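Local coordinates for protein cytochrome c class I (Sideroxydans lithotrophicus, PDB 4XXL) that probably carries electrons through a covalently bound heme c, as a class I cytochrome c shuttle used in lithoautotrophic growth, at residues V29-D32 against A33-L37. Numbering follows the deposited sequence.
Sequences VDVD and AAKSL
Asp30 is the N-cap of helix 31-40, and its carboxylate reaches forward to the backbone of Ala33. A chi1 of -178° turns CG away from the backbone N and beside the carbonyl carbon, which brings OD1 within 3.1 Å of Ala33 N, a capping bond. The N-H arrives from above the carboxylate plane, 67° out of it. An aspartate suits this place because its short side chain can reach a first-turn amide, and its negative charge would probably interact favourably with the positive end of the helix dipole; Asp32 adds a second.

The backbone takes up the next amides. Asp30 O receives Ala34 N at 3.0 Å and also a hydrogen bond from Asn109 ND2 of helix 104-115. Val31 O takes Lys35 N at 2.9 Å, and Asp32 O takes Ser36 N at 2.9 Å.

Side-chain packing is light. The methyl of Ala33 lies against the Asp30 carboxylate, its CB 3.5 Å from CG. Val31 and Lys35, one turn apart, run side by side: Val31 CG1 touches Lys35 CD at 3.9 Å, methyl against methylene, while the ammonium end leads away. A serine in place of Lys35 lacks the aliphatic chain, and would probably leave Val31 CG1 without this neighbour and Val31 O less covered. Ala34, by contrast, is buried; its small methyl fits against Asn109 and Trp113, where the N-terminal and C-terminal helices of the cytochrome c fold pack together.

By supplying a side-chain acceptor for Ala33 N where the helix begins, Asp30 probably helps to fix its start.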
loop_
_atom_site.group_PDB
_atom_site.type_symbol
_atom_site.label_atom_id
_atom_site.label_comp_id
_atom_site.label_asym_id
_atom_site.label_seq_id
_atom_site.Cartn_x
_atom_site.Cartn_y
_atom_site.Cartn_z
ATOM N N VAL A 29 -9.760 -7.657 9.019
ATOM C CA VAL A 29 -8.699 -7.916 8.049
ATOM C C VAL A 29 -8.310 -9.404 7.991
ATOM O O VAL A 29 -8.090 -10.029 9.028
ATOM C CB VAL A 29 -7.448 -7.067 8.382
ATOM C CG1 VAL A 29 -6.297 -7.402 7.439
ATOM C CG2 VAL A 29 -7.802 -5.586 8.277
ATOM N N ASP A 30 -8.200 -9.945 6.777
ATOM C CA ASP A 30 -7.596 -11.254 6.502
ATOM C C ASP A 30 -6.127 -10.975 6.190
ATOM O O ASP A 30 -5.771 -10.584 5.057
ATOM C CB ASP A 30 -8.324 -11.931 5.329
ATOM C CG ASP A 30 -7.804 -13.361 4.985
ATOM O OD1 ASP A 30 -6.684 -13.792 5.361
ATOM O OD2 ASP A 30 -8.555 -14.094 4.302
ATOM N N VAL A 31 -5.278 -11.172 7.218
ATOM C CA VAL A 31 -3.856 -10.857 7.106
ATOM C C VAL A 31 -3.156 -11.730 6.056
ATOM O O VAL A 31 -2.417 -11.244 5.206
ATOM C CB VAL A 31 -3.145 -10.980 8.459
ATOM C CG1 VAL A 31 -1.645 -10.799 8.282
ATOM C CG2 VAL A 31 -3.747 -9.998 9.429
ATOM N N ASP A 32 -3.449 -13.020 6.008
ATOM C CA ASP A 32 -2.798 -13.889 5.042
ATOM C C ASP A 32 -3.140 -13.459 3.609
ATOM O O ASP A 32 -2.289 -13.495 2.711
ATOM C CB ASP A 32 -3.247 -15.369 5.230
ATOM C CG ASP A 32 -2.534 -16.087 6.381
ATOM O OD1 ASP A 32 -1.761 -15.446 7.130
ATOM O OD2 ASP A 32 -2.780 -17.320 6.519
ATOM N N ALA A 33 -4.398 -13.061 3.401
ATOM C CA ALA A 33 -4.834 -12.711 2.056
ATOM C C ALA A 33 -4.198 -11.407 1.651
ATOM O O ALA A 33 -3.810 -11.256 0.525
ATOM C CB ALA A 33 -6.338 -12.592 1.956
ATOM N N ALA A 34 -4.097 -10.510 2.628
ATOM C CA ALA A 34 -3.394 -9.254 2.342
ATOM C C ALA A 34 -1.916 -9.461 1.945
ATOM O O ALA A 34 -1.441 -8.939 0.930
ATOM C CB ALA A 34 -3.504 -8.318 3.526
ATOM N N LYS A 35 -1.169 -10.222 2.745
ATOM C CA LYS A 35 0.236 -10.487 2.469
ATOM C C LYS A 35 0.411 -11.282 1.137
ATOM O O LYS A 35 1.334 -11.029 0.372
ATOM C CB LYS A 35 0.923 -11.184 3.656
ATOM C CG LYS A 35 0.810 -10.374 4.912
ATOM C CD LYS A 35 1.604 -10.851 6.102
ATOM C CE LYS A 35 3.015 -10.357 5.954
ATOM N NZ LYS A 35 3.765 -10.760 7.179
ATOM N N SER A 36 -0.495 -12.219 0.862
ATOM C CA SER A 36 -0.512 -12.916 -0.408
ATOM C C SER A 36 -0.652 -11.938 -1.626
ATOM O O SER A 36 0.095 -11.990 -2.604
ATOM C CB SER A 36 -1.611 -13.981 -0.390
ATOM O OG SER A 36 -1.730 -14.594 -1.653
ATOM N N LEU A 37 -1.635 -11.029 -1.537
ATOM C CA LEU A 37 -1.831 -10.061 -2.609
ATOM C C LEU A 37 -0.595 -9.142 -2.789
ATOM O O LEU A 37 -0.175 -8.812 -3.921
ATOM C CB LEU A 37 -3.104 -9.252 -2.349
ATOM C CG LEU A 37 -3.569 -8.428 -3.555
ATOM C CD1 LEU A 37 -4.009 -9.322 -4.706
ATOM C CD2 LEU A 37 -4.680 -7.504 -3.162
#